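Local coordinates for protein haloacid dehalogenase-like hydrolase (PDB 4EZE) that is an HAD-superfamily phosphatase that probably hydrolyses O-phosphoserine to serine and phosphate with the help of magnesium, at residues 82-87 with 298-303; 108-113 with 253-258; 132-137 with 160-165; 154-159 with 203-208; 283-288 with 307-312. All coordinates share one frame; numbering follows the deposited sequence.

In the fold
The contacts run from the N-terminal domain to the helical cap. Interactions 1, 2 and 5 reach the same six-stranded parallel sheet. Interactions 1 and 5 have centres about 12 Å apart and use its neighbouring strands 299-301 and 283-287. Interaction 2 lies on strand 110-113, and there F113 packs on L309. The centres of interactions 2 and 5 are about 16 Å apart. Interactions 3 and 4 share helix 152-161, with centres about 11 Å apart, and meet where I160 touches L205. Along the chain both are nested inside interaction 2, which is nested inside interaction 1; interaction 5 crosses interaction 1. Their spacing traces an N-terminal domain joined to an HAD core, with the cap inserted after strand 110-113.

Interaction 1: 82-87 with 298-303; sequences EFYRYL and HHQINY
The rings of Y84 and H298 lie nearly parallel, their planes 12° apart and their centroids separated by 4.2 Å, which defines an offset stack. The displacement is unequal as seen from the two rings. CE2 of Y84 sits over the middle of the imidazole, 3.4 Å from H298 CG, whereas ND1 of H298 lies above the tyrosine face towards its rim. Y84 has CG anti to the backbone N (chi1 166°), which sends the phenol out towards H298; its OH ends 3.3 Å from H298 CA. That hydroxyl is hydrogen-bonded to R88 on the next turn of the same helix, and R88 also makes a weak bond to the carbonyl of H298. Q300 NE2 stands 3.5 Å from Y84 OH at an angle too poor for a bond; it is engaged by the I297 carbonyl. Beyond it, N302 ND2 donates an almost straight bond of 2.8 Å to Q300 OE1, in the carbonyl plane, which fixes the glutamine amide. The stack joins helix 81-93, part of an N-terminal domain with the βαββαβ order of a ferredoxin-like fold, to outermost strand 299-301 of the parallel HAD sheet.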
# COMPACT_ATOMS: atom_id res chain seq x y z
N GLU A 82 -22.48 2.24 9.52
CA GLU A 82 -22.66 1.29 10.59
C GLU A 82 -22.42 -0.12 10.08
O GLU A 82 -21.88 -0.95 10.79
CB GLU A 82 -24.04 1.40 11.23
CG GLU A 82 -24.31 0.33 12.28
CD GLU A 82 -23.29 0.31 13.40
OE1 GLU A 82 -22.88 1.40 13.85
OE2 GLU A 82 -22.90 -0.79 13.84
N PHE A 83 -22.85 -0.41 8.85
CA PHE A 83 -22.68 -1.76 8.35
C PHE A 83 -21.19 -2.06 8.08
O PHE A 83 -20.71 -3.19 8.29
CB PHE A 83 -23.52 -1.98 7.09
CG PHE A 83 -23.27 -3.30 6.43
CD1 PHE A 83 -23.93 -4.43 6.86
CD2 PHE A 83 -22.34 -3.41 5.40
CE1 PHE A 83 -23.70 -5.66 6.26
CE2 PHE A 83 -22.10 -4.63 4.79
CZ PHE A 83 -22.79 -5.76 5.22
N TYR A 84 -20.47 -1.06 7.60
CA TYR A 84 -19.04 -1.19 7.37
C TYR A 84 -18.34 -1.47 8.69
O TYR A 84 -17.69 -2.51 8.86
CB TYR A 84 -18.40 0.05 6.71
CG TYR A 84 -16.89 -0.03 6.81
CD1 TYR A 84 -16.18 -0.96 6.07
CD2 TYR A 84 -16.17 0.78 7.70
CE1 TYR A 84 -14.81 -1.07 6.18
CE2 TYR A 84 -14.79 0.68 7.80
CZ TYR A 84 -14.12 -0.26 7.04
OH TYR A 84 -12.75 -0.40 7.14
N ARG A 85 -18.47 -0.53 9.62
CA ARG A 85 -17.87 -0.68 10.94
C ARG A 85 -18.03 -2.12 11.45
O ARG A 85 -17.06 -2.76 11.87
CB ARG A 85 -18.46 0.33 11.93
CG ARG A 85 -17.60 0.57 13.17
CD ARG A 85 -18.43 0.78 14.44
NE ARG A 85 -19.50 -0.22 14.58
CZ ARG A 85 -19.34 -1.42 15.14
NH1 ARG A 85 -18.17 -1.80 15.63
NH2 ARG A 85 -20.37 -2.26 15.21
N TYR A 86 -19.26 -2.64 11.38
CA TYR A 86 -19.52 -3.98 11.90
C TYR A 86 -18.83 -5.07 11.06
O TYR A 86 -18.27 -6.03 11.60
CB TYR A 86 -21.04 -4.22 12.03
CG TYR A 86 -21.42 -5.59 12.60
CD1 TYR A 86 -21.21 -5.89 13.94
CD2 TYR A 86 -22.01 -6.58 11.79
CE1 TYR A 86 -21.56 -7.13 14.46
CE2 TYR A 86 -22.37 -7.82 12.32
CZ TYR A 86 -22.14 -8.08 13.66
OH TYR A 86 -22.47 -9.30 14.22
N LEU A 87 -18.85 -4.93 9.74
CA LEU A 87 -18.18 -5.93 8.90
C LEU A 87 -16.66 -5.98 9.25
O LEU A 87 -16.09 -7.05 9.52
CB LEU A 87 -18.43 -5.60 7.43
CG LEU A 87 -18.12 -6.73 6.43
CD1 LEU A 87 -18.74 -8.04 6.85
CD2 LEU A 87 -18.58 -6.36 5.04
N HIS A 298 -10.80 2.41 4.40
CA HIS A 298 -11.73 1.31 4.55
C HIS A 298 -11.52 0.13 3.60
O HIS A 298 -12.08 -0.96 3.82
CB HIS A 298 -13.15 1.86 4.45
CG HIS A 298 -13.46 2.86 5.51
ND1 HIS A 298 -14.71 3.43 5.66
CD2 HIS A 298 -12.69 3.36 6.51
CE1 HIS A 298 -14.68 4.26 6.68
NE2 HIS A 298 -13.47 4.24 7.21
N HIS A 299 -10.72 0.34 2.57
CA HIS A 299 -10.19 -0.80 1.80
C HIS A 299 -8.90 -1.24 2.50
O HIS A 299 -8.01 -0.43 2.72
CB HIS A 299 -9.86 -0.38 0.38
CG HIS A 299 -11.06 -0.06 -0.46
ND1 HIS A 299 -12.10 -0.95 -0.64
CD2 HIS A 299 -11.35 1.02 -1.23
CE1 HIS A 299 -12.99 -0.43 -1.47
NE2 HIS A 299 -12.56 0.77 -1.84
N GLN A 300 -8.80 -2.52 2.85
CA GLN A 300 -7.63 -2.98 3.59
C GLN A 300 -7.22 -4.37 3.19
O GLN A 300 -8.05 -5.24 2.87
CB GLN A 300 -7.90 -2.99 5.11
CG GLN A 300 -8.36 -1.66 5.71
CD GLN A 300 -8.78 -1.80 7.16
OE1 GLN A 300 -8.62 -2.87 7.75
NE2 GLN A 300 -9.36 -0.74 7.73
N ILE A 301 -5.92 -4.61 3.27
CA ILE A 301 -5.47 -5.98 3.28
C ILE A 301 -4.79 -6.25 4.61
O ILE A 301 -3.77 -5.62 4.94
CB ILE A 301 -4.53 -6.27 2.11
CG1 ILE A 301 -5.26 -6.03 0.80
CG2 ILE A 301 -4.09 -7.73 2.16
CD1 ILE A 301 -4.34 -5.95 -0.41
N ASN A 302 -5.33 -7.20 5.36
CA ASN A 302 -4.82 -7.47 6.69
C ASN A 302 -4.27 -8.85 6.86
O ASN A 302 -3.39 -9.04 7.69
CB ASN A 302 -5.92 -7.22 7.74
CG ASN A 302 -6.35 -5.78 7.77
OD1 ASN A 302 -5.50 -4.91 7.70
ND2 ASN A 302 -7.67 -5.51 7.86
N TYR A 303 -4.78 -9.83 6.12
CA TYR A 303 -4.35 -11.22 6.32
C TYR A 303 -3.89 -11.97 5.06
O TYR A 303 -3.69 -13.17 5.11
CB TYR A 303 -5.46 -12.06 6.99
CG TYR A 303 -5.97 -11.43 8.26
CD1 TYR A 303 -5.29 -11.56 9.46
CD2 TYR A 303 -7.15 -10.71 8.25
CE1 TYR A 303 -5.75 -10.95 10.62
CE2 TYR A 303 -7.63 -10.11 9.39
CZ TYR A 303 -6.95 -10.23 10.57
OH TYR A 303 -7.48 -9.60 11.67

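Interaction 2: 108-113 with 253-258; sequences NGIIAF and DLAARL
I110 drives its terminal CD1 methyl against the backbone of helix 244-258 at A255, where the CD1 to CA distance is 3.6 Å. The same methyl lies 3.7 Å from A255 CB, so a single carbon meets both the main chain and the side chain of the alanine. Such close approach is possible because alanine adds little bulk; I110 CA and A255 CA are 7.4 Å apart, the shortest such spacing between the segments. The isoleucine reaches that far because it is extended about CB-CG1, chi2 164°, which puts CD1 at full reach. L254 approaches more loosely, its CG being 4.2 Å from I110 CD1, and turns its side chain towards Y220 and F222 of strand 220-224 and A199 of strand 197-202. Packing thins out further at L258, on the next turn. The far side of the helix is different in character: D253, A256 and R257 are exposed there and take no part. The helix is thus amphipathic, with L254 and A255 buried against the sheet, where I260 also touches I110 and A255 rests on I265. This is the helix-on-sheet layer of the Rossmann-like HAD core. With every close pair formed by carbon atoms, the contact depends on dispersion and burial, and its precision comes from shape rather than from directional bonds.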
# COMPACT_ATOMS: atom_id res chain seq x y z
N ASN A 108 -7.73 1.20 -16.42
CA ASN A 108 -6.68 1.90 -17.19
C ASN A 108 -6.12 3.07 -16.43
O ASN A 108 -6.01 4.18 -16.96
CB ASN A 108 -7.20 2.36 -18.55
CG ASN A 108 -7.85 1.24 -19.33
OD1 ASN A 108 -9.07 1.23 -19.53
ND2 ASN A 108 -7.06 0.26 -19.73
N GLY A 109 -5.77 2.84 -15.16
CA GLY A 109 -5.35 3.92 -14.29
C GLY A 109 -3.94 3.78 -13.79
O GLY A 109 -3.05 3.26 -14.49
N ILE A 110 -3.72 4.27 -12.58
CA ILE A 110 -2.45 4.15 -11.91
C ILE A 110 -2.62 3.36 -10.63
O ILE A 110 -3.62 3.51 -9.94
CB ILE A 110 -1.91 5.51 -11.46
CG1 ILE A 110 -1.96 6.52 -12.60
CG2 ILE A 110 -0.48 5.36 -10.95
CD1 ILE A 110 -1.83 7.95 -12.13
N ILE A 111 -1.64 2.55 -10.29
CA ILE A 111 -1.59 2.00 -8.95
C ILE A 111 -0.28 2.46 -8.38
O ILE A 111 0.77 2.08 -8.91
CB ILE A 111 -1.62 0.47 -8.97
CG1 ILE A 111 -2.78 -0.04 -9.81
CG2 ILE A 111 -1.78 -0.09 -7.56
CD1 ILE A 111 -3.27 -1.40 -9.37
N ALA A 112 -0.34 3.29 -7.34
CA ALA A 112 0.85 3.78 -6.66
C ALA A 112 1.09 2.98 -5.37
O ALA A 112 0.13 2.65 -4.65
CB ALA A 112 0.68 5.26 -6.31
N PHE A 113 2.35 2.69 -5.07
CA PHE A 113 2.74 2.02 -3.82
C PHE A 113 3.72 2.85 -3.01
O PHE A 113 4.70 3.34 -3.55
CB PHE A 113 3.45 0.71 -4.11
CG PHE A 113 2.60 -0.31 -4.80
CD1 PHE A 113 1.85 -1.21 -4.06
CD2 PHE A 113 2.60 -0.41 -6.19
CE1 PHE A 113 1.09 -2.18 -4.69
CE2 PHE A 113 1.84 -1.37 -6.82
CZ PHE A 113 1.09 -2.27 -6.07
N ASP A 253 -0.01 15.11 -9.75
CA ASP A 253 0.73 15.57 -10.93
C ASP A 253 0.93 14.43 -11.93
O ASP A 253 0.91 14.66 -13.14
CB ASP A 253 2.07 16.26 -10.56
CG ASP A 253 1.89 17.49 -9.61
OD1 ASP A 253 0.75 17.92 -9.35
OD2 ASP A 253 2.91 18.04 -9.12
N LEU A 254 1.09 13.20 -11.44
CA LEU A 254 1.34 12.08 -12.35
C LEU A 254 0.06 11.72 -13.06
O LEU A 254 0.05 11.36 -14.24
CB LEU A 254 1.78 10.85 -11.60
CG LEU A 254 2.02 9.61 -12.46
CD1 LEU A 254 3.06 9.86 -13.54
CD2 LEU A 254 2.52 8.48 -11.56
N ALA A 255 -1.04 11.80 -12.32
CA ALA A 255 -2.30 11.46 -12.90
C ALA A 255 -2.63 12.53 -13.94
O ALA A 255 -3.11 12.22 -15.01
CB ALA A 255 -3.38 11.34 -11.84
N ALA A 256 -2.32 13.79 -13.63
CA ALA A 256 -2.54 14.88 -14.60
C ALA A 256 -1.78 14.59 -15.86
O ALA A 256 -2.32 14.66 -16.95
CB ALA A 256 -2.05 16.22 -14.05
N ARG A 257 -0.50 14.28 -15.70
CA ARG A 257 0.32 14.05 -16.86
C ARG A 257 -0.26 12.90 -17.68
O ARG A 257 -0.35 13.01 -18.90
CB ARG A 257 1.80 13.82 -16.51
CG ARG A 257 2.45 12.69 -17.32
CD ARG A 257 3.76 13.07 -18.01
NE ARG A 257 4.53 14.09 -17.29
CZ ARG A 257 5.67 13.87 -16.64
NH1 ARG A 257 6.20 12.66 -16.60
NH2 ARG A 257 6.29 14.88 -16.03
N LEU A 258 -0.69 11.83 -17.03
CA LEU A 258 -1.18 10.67 -17.78
C LEU A 258 -2.65 10.79 -18.15
O LEU A 258 -3.23 9.87 -18.73
CB LEU A 258 -0.95 9.39 -16.96
CG LEU A 258 0.53 9.07 -16.77
CD1 LEU A 258 0.75 7.78 -15.98
CD2 LEU A 258 1.20 8.98 -18.13

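Interaction 3: 132-137 with 160-165; sequences LGMSTQ and IGMLKG
Two methionines meet through their terminal methyls, M134 CE and M162 CE, at 3.4 Å, which is tighter than usual for carbon atoms. Their conformations differ. M134 starts from a first torsion well off a staggered position (chi1 -26°), runs on nearly extended, and bends only at the last bond, turning CE towards its partner; its SD lies 3.7 Å from the carbonyl O of M162. M162 instead curls at each step, with chi2 -76° and chi3 -55°, and this folding lays CE against the start of helix 135-146. There the methyl also reaches Q137 CB at 3.4 Å and Q137 CG at 3.7 Å, crossing the glutamine chain at roughly a right angle. The M162 methyl therefore touches both the M134 tip and the aliphatic base of Q137, which lie in clearly different directions from it. A second, slacker contact joins the leucine ends, L132 CD1 to L163 CD2 at 4.4 Å. The backbone sets this up: G133, with positive phi, closes the preceding helix in a Schellman motif, and M134 follows at the N-cap position of the next. L163 is buried among I128, I138 and L233, while L132 and Q137 are exposed. The segments link helices of the cap inserted into the HAD core. Touches between flexible thioether chains and methylenes imply a mainly apolar surface contact, resting on van der Waals fit.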
# COMPACT_ATOMS: atom_id res chain seq x y z
N LEU A 132 25.00 -0.62 10.04
CA LEU A 132 26.09 0.26 10.42
C LEU A 132 26.30 0.34 11.92
O LEU A 132 27.16 1.08 12.40
CB LEU A 132 25.85 1.67 9.86
CG LEU A 132 25.86 1.67 8.33
CD1 LEU A 132 25.88 3.07 7.74
CD2 LEU A 132 27.04 0.86 7.83
N GLY A 133 25.51 -0.41 12.68
CA GLY A 133 25.64 -0.37 14.14
C GLY A 133 24.95 0.84 14.79
O GLY A 133 25.27 1.22 15.91
N MET A 134 23.99 1.44 14.09
CA MET A 134 23.41 2.68 14.60
C MET A 134 21.92 2.62 14.88
O MET A 134 21.25 3.65 14.92
CB MET A 134 23.60 3.79 13.61
CG MET A 134 24.79 3.64 12.69
SD MET A 134 25.14 5.32 12.18
CE MET A 134 25.79 5.98 13.72
N SER A 135 21.40 1.41 15.07
CA SER A 135 19.98 1.24 15.24
C SER A 135 19.43 2.04 16.40
O SER A 135 18.31 2.54 16.34
CB SER A 135 19.65 -0.23 15.41
OG SER A 135 20.05 -0.91 14.23
N THR A 136 20.23 2.19 17.46
CA THR A 136 19.77 2.94 18.63
C THR A 136 19.68 4.44 18.35
O THR A 136 18.68 5.09 18.70
CB THR A 136 20.64 2.67 19.87
OG1 THR A 136 22.03 2.83 19.54
CG2 THR A 136 20.43 1.26 20.36
N GLN A 137 20.71 4.98 17.71
CA GLN A 137 20.74 6.41 17.37
C GLN A 137 19.55 6.75 16.48
O GLN A 137 18.80 7.68 16.74
CB GLN A 137 22.02 6.77 16.62
CG GLN A 137 23.26 6.88 17.49
CD GLN A 137 23.85 5.52 17.84
OE1 GLN A 137 23.62 4.52 17.15
NE2 GLN A 137 24.63 5.49 18.92
N ILE A 160 19.22 10.89 7.77
CA ILE A 160 20.10 10.91 6.62
C ILE A 160 21.47 11.48 7.02
O ILE A 160 22.51 10.98 6.57
CB ILE A 160 19.51 11.75 5.47
CG1 ILE A 160 18.35 10.99 4.82
CG2 ILE A 160 20.59 12.12 4.46
CD1 ILE A 160 18.58 9.52 4.62
N GLY A 161 21.46 12.51 7.87
CA GLY A 161 22.70 13.10 8.37
C GLY A 161 23.56 12.08 9.10
O GLY A 161 24.79 12.18 9.09
N MET A 162 22.92 11.09 9.72
CA MET A 162 23.63 10.07 10.51
C MET A 162 24.33 9.10 9.60
O MET A 162 25.18 8.35 10.04
CB MET A 162 22.67 9.25 11.37
CG MET A 162 22.00 10.02 12.52
SD MET A 162 23.13 10.26 13.89
CE MET A 162 23.63 8.58 14.23
N LEU A 163 23.97 9.12 8.32
CA LEU A 163 24.47 8.13 7.38
C LEU A 163 25.54 8.68 6.43
O LEU A 163 26.01 7.98 5.52
CB LEU A 163 23.30 7.57 6.57
CG LEU A 163 22.14 7.00 7.37
CD1 LEU A 163 21.06 6.49 6.41
CD2 LEU A 163 22.60 5.89 8.30
N LYS A 164 25.90 9.94 6.63
CA LYS A 164 26.87 10.58 5.78
C LYS A 164 28.13 9.72 5.65
O LYS A 164 28.62 9.19 6.63
CB LYS A 164 27.24 11.94 6.36
CG LYS A 164 27.94 12.83 5.35
CD LYS A 164 28.45 14.11 6.00
CE LYS A 164 29.44 14.85 5.11
NZ LYS A 164 30.08 16.00 5.82
N GLY A 165 28.66 9.60 4.44
CA GLY A 165 29.81 8.73 4.22
C GLY A 165 29.54 7.25 3.91
O GLY A 165 30.47 6.50 3.59

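Interaction 4: 154-159 with 203-208; sequences ASFTRR and GGLDIF
The phenyl ring of F156 receives the carbonyl O of G203 obliquely, neither squarely over a face nor at the edge, with CE1 only 3.2 Å from that oxygen. CD1 follows at 3.5 Å and CZ at 4.0 Å, so one flank of the ring carries the approach. L205 CD2 also comes obliquely, 4.5 Å from CZ, and is a loose apolar neighbour. F156 has CG anti to the backbone N (chi1 -180°), which turns the ring towards the 203-205 turn. G203 O is itself hydrogen-bonded to N224, so its polar need does not rest on the aromatic carbons. One turn away, the guanidinium of R159 is tethered to its own helix: NE gives S155 OG a bond of 3.2 Å, with the acceptor 20° out of the guanidinium plane. G203 lies close to D114, the predicted nucleophile, and follows S202, consistent with motif II of HAD enzymes. The contact thus places cap helix 152-161 against the turn between strand 197-202 and helix 206-216, with L205 at the N-cap and helices 124-131 and 135-146 alongside R159.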
# COMPACT_ATOMS: atom_id res chain seq x y z
N ALA A 154 12.54 16.91 9.59
CA ALA A 154 13.73 16.97 10.44
C ALA A 154 14.09 15.55 10.91
O ALA A 154 15.27 15.22 11.09
CB ALA A 154 13.50 17.92 11.61
N SER A 155 13.08 14.70 11.05
CA SER A 155 13.34 13.28 11.26
C SER A 155 14.12 12.72 10.08
O SER A 155 15.16 12.08 10.24
CB SER A 155 12.03 12.51 11.39
OG SER A 155 12.23 11.12 11.17
N PHE A 156 13.61 12.98 8.88
CA PHE A 156 14.29 12.50 7.68
C PHE A 156 15.71 13.09 7.55
O PHE A 156 16.68 12.37 7.30
CB PHE A 156 13.46 12.79 6.41
CG PHE A 156 14.12 12.30 5.16
CD1 PHE A 156 14.02 10.97 4.79
CD2 PHE A 156 14.88 13.15 4.37
CE1 PHE A 156 14.67 10.50 3.65
CE2 PHE A 156 15.52 12.69 3.23
CZ PHE A 156 15.42 11.36 2.87
N THR A 157 15.84 14.39 7.73
CA THR A 157 17.16 15.00 7.54
C THR A 157 18.15 14.45 8.56
O THR A 157 19.28 14.07 8.22
CB THR A 157 17.11 16.55 7.64
OG1 THR A 157 16.21 16.93 8.68
CG2 THR A 157 16.59 17.16 6.35
N ARG A 158 17.73 14.42 9.83
CA ARG A 158 18.58 13.89 10.91
C ARG A 158 19.07 12.48 10.63
O ARG A 158 20.27 12.20 10.76
CB ARG A 158 17.84 13.90 12.24
CG ARG A 158 18.21 15.07 13.14
CD ARG A 158 17.24 15.19 14.30
NE ARG A 158 17.80 15.99 15.38
CZ ARG A 158 18.03 17.30 15.31
NH1 ARG A 158 17.76 17.97 14.19
NH2 ARG A 158 18.54 17.94 16.35
N ARG A 159 18.16 11.59 10.27
CA ARG A 159 18.54 10.21 9.99
C ARG A 159 19.48 10.10 8.81
O ARG A 159 20.44 9.33 8.83
CB ARG A 159 17.31 9.32 9.81
CG ARG A 159 16.59 9.08 11.13
CD ARG A 159 15.34 8.21 10.99
NE ARG A 159 14.32 8.92 10.25
CZ ARG A 159 13.76 8.46 9.14
NH1 ARG A 159 14.09 7.26 8.68
NH2 ARG A 159 12.83 9.19 8.51
N GLY A 203 8.76 8.55 0.80
CA GLY A 203 9.67 9.45 1.52
C GLY A 203 11.08 8.90 1.69
O GLY A 203 11.91 9.50 2.38
N GLY A 204 11.37 7.77 1.05
CA GLY A 204 12.66 7.10 1.19
C GLY A 204 13.74 7.58 0.22
O GLY A 204 13.56 8.56 -0.48
N LEU A 205 14.86 6.86 0.20
CA LEU A 205 16.01 7.16 -0.65
C LEU A 205 15.81 6.79 -2.11
O LEU A 205 15.29 5.74 -2.44
CB LEU A 205 17.25 6.43 -0.15
CG LEU A 205 17.81 6.84 1.22
CD1 LEU A 205 19.00 5.98 1.60
CD2 LEU A 205 18.23 8.28 1.21
N ASP A 206 16.32 7.64 -3.00
CA ASP A 206 16.19 7.39 -4.43
C ASP A 206 17.03 6.21 -4.86
O ASP A 206 16.74 5.56 -5.87
CB ASP A 206 16.61 8.62 -5.23
CG ASP A 206 18.05 9.07 -4.89
OD1 ASP A 206 18.31 9.55 -3.76
OD2 ASP A 206 18.91 8.97 -5.79
N ILE A 207 18.11 5.94 -4.16
CA ILE A 207 18.92 4.83 -4.61
C ILE A 207 18.10 3.56 -4.50
O ILE A 207 18.10 2.74 -5.41
CB ILE A 207 20.26 4.71 -3.86
CG1 ILE A 207 21.14 3.67 -4.55
CG2 ILE A 207 20.03 4.34 -2.42
CD1 ILE A 207 22.53 3.59 -3.98
N PHE A 208 17.39 3.40 -3.40
CA PHE A 208 16.50 2.27 -3.24
C PHE A 208 15.33 2.30 -4.20
O PHE A 208 15.00 1.30 -4.82
CB PHE A 208 15.96 2.22 -1.82
CG PHE A 208 16.93 1.69 -0.82
CD1 PHE A 208 18.15 2.29 -0.65
CD2 PHE A 208 16.62 0.60 -0.05
CE1 PHE A 208 19.04 1.81 0.26
CE2 PHE A 208 17.51 0.12 0.87
CZ PHE A 208 18.72 0.73 1.02

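Interaction 5: 283-288 with 307-312; sequences TGIAWK and ELLLFL
I285 points from strand 283-287 towards L309 and L312, and its chain can be followed outward. From CB the two branches part: CG2 lies anti to the backbone N, while CG1 lies beside it and anti to the carbonyl carbon (chi1 -64°). CG1 makes the first contact, 3.9 Å from L312 CD1. With chi2 at 164° the chain continues extended, and CD1 ends facing L309 CD2 and L312 CD1. Those last two approaches are modelled shorter than carbon atoms can sit, so their spacing is doubtful; as modelled, I285 and L312 reach towards each other tip to tip, and L309 crosses at a slant. Two residues back, on the same face of the strand, T283 offers CG2 to L312 CD1 at 4.1 Å. Both leucines come from a tight turn of the C-terminal segment, where 307-309 is the end of a 3-10 stretch and L312 N bonds to L309 O at 2.9 Å; this brings the two side chains to the same isoleucine. Around them L309 also packs on F113 and L312 on F99, while I285 touches I266 and C268 of strand 265-269. The segment is therefore wedged between the parallel HAD sheet and strand 97-100 of the N-terminal sheet. Only aliphatic carbons meet across the two segments, which implies a hydrophobic junction.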
# COMPACT_ATOMS: atom_id res chain seq x y z
N THR A 283 -9.42 4.78 -5.02
CA THR A 283 -9.44 3.58 -4.21
C THR A 283 -8.13 3.51 -3.44
O THR A 283 -7.07 3.21 -4.01
CB THR A 283 -9.63 2.34 -5.08
OG1 THR A 283 -10.91 2.42 -5.72
CG2 THR A 283 -9.54 1.07 -4.24
N GLY A 284 -8.20 3.86 -2.15
CA GLY A 284 -7.04 3.88 -1.24
C GLY A 284 -7.05 2.58 -0.46
O GLY A 284 -8.11 2.11 -0.01
N ILE A 285 -5.88 1.97 -0.34
CA ILE A 285 -5.79 0.66 0.28
C ILE A 285 -4.79 0.71 1.41
O ILE A 285 -3.65 1.08 1.17
CB ILE A 285 -5.32 -0.40 -0.72
CG1 ILE A 285 -6.37 -0.56 -1.83
CG2 ILE A 285 -5.12 -1.73 0.00
CD1 ILE A 285 -5.85 -1.29 -3.04
N ALA A 286 -5.20 0.31 2.60
CA ALA A 286 -4.31 0.27 3.73
C ALA A 286 -3.75 -1.13 3.84
O ALA A 286 -4.46 -2.09 4.00
CB ALA A 286 -5.05 0.63 5.00
N TRP A 287 -2.44 -1.23 3.73
CA TRP A 287 -1.79 -2.52 3.75
C TRP A 287 -1.20 -2.80 5.12
O TRP A 287 -0.24 -2.18 5.51
CB TRP A 287 -0.69 -2.53 2.69
CG TRP A 287 0.31 -3.57 2.86
CD1 TRP A 287 1.49 -3.46 3.48
CD2 TRP A 287 0.22 -4.92 2.41
NE1 TRP A 287 2.16 -4.63 3.46
CE2 TRP A 287 1.40 -5.55 2.80
CE3 TRP A 287 -0.74 -5.64 1.72
CZ2 TRP A 287 1.64 -6.88 2.52
CZ3 TRP A 287 -0.49 -6.95 1.45
CH2 TRP A 287 0.68 -7.56 1.85
N LYS A 288 -1.83 -3.70 5.86
CA LYS A 288 -1.30 -4.15 7.13
C LYS A 288 -0.91 -2.91 7.90
O LYS A 288 0.16 -2.83 8.47
CB LYS A 288 -0.16 -5.13 6.92
CG LYS A 288 -0.64 -6.38 6.21
CD LYS A 288 0.42 -7.46 6.10
CE LYS A 288 -0.17 -8.70 5.46
NZ LYS A 288 0.86 -9.70 5.09
N GLU A 307 -1.87 -10.15 -3.95
CA GLU A 307 -2.65 -10.86 -4.97
C GLU A 307 -4.08 -10.32 -4.93
O GLU A 307 -4.74 -10.21 -5.97
CB GLU A 307 -2.59 -12.38 -4.80
CG GLU A 307 -3.35 -12.92 -3.59
CD GLU A 307 -2.57 -12.78 -2.30
OE1 GLU A 307 -1.49 -12.14 -2.35
OE2 GLU A 307 -3.01 -13.32 -1.24
N LEU A 308 -4.54 -9.95 -3.73
CA LEU A 308 -5.93 -9.47 -3.54
C LEU A 308 -6.29 -8.20 -4.32
O LEU A 308 -7.46 -7.91 -4.51
CB LEU A 308 -6.28 -9.27 -2.06
CG LEU A 308 -6.24 -10.42 -1.04
CD1 LEU A 308 -7.07 -10.06 0.18
CD2 LEU A 308 -6.76 -11.71 -1.63
N LEU A 309 -5.31 -7.42 -4.77
CA LEU A 309 -5.66 -6.26 -5.61
C LEU A 309 -6.47 -6.70 -6.85
O LEU A 309 -7.17 -5.91 -7.48
CB LEU A 309 -4.42 -5.51 -6.05
CG LEU A 309 -3.60 -4.85 -4.94
CD1 LEU A 309 -2.37 -4.25 -5.58
CD2 LEU A 309 -4.42 -3.75 -4.31
N LEU A 310 -6.39 -7.97 -7.21
CA LEU A 310 -7.26 -8.42 -8.30
C LEU A 310 -8.70 -7.92 -8.14
O LEU A 310 -9.30 -7.44 -9.11
CB LEU A 310 -7.27 -9.93 -8.40
CG LEU A 310 -7.92 -10.37 -9.72
CD1 LEU A 310 -7.02 -9.94 -10.86
CD2 LEU A 310 -8.13 -11.86 -9.74
N PHE A 311 -9.26 -8.04 -6.94
CA PHE A 311 -10.67 -7.69 -6.70
C PHE A 311 -11.02 -6.25 -6.98
O PHE A 311 -12.18 -5.88 -7.06
CB PHE A 311 -11.13 -8.11 -5.30
CG PHE A 311 -11.07 -9.58 -5.10
CD1 PHE A 311 -9.96 -10.17 -4.52
CD2 PHE A 311 -12.08 -10.39 -5.61
CE1 PHE A 311 -9.87 -11.54 -4.37
CE2 PHE A 311 -12.01 -11.77 -5.47
CZ PHE A 311 -10.91 -12.35 -4.86
N LEU A 312 -10.00 -5.42 -7.14
CA LEU A 312 -10.28 -4.03 -7.36
C LEU A 312 -9.97 -3.64 -8.80
O LEU A 312 -10.10 -2.48 -9.15
CB LEU A 312 -9.45 -3.18 -6.40
CG LEU A 312 -9.56 -3.50 -4.91
CD1 LEU A 312 -8.39 -2.84 -4.21
CD2 LEU A 312 -10.85 -3.00 -4.29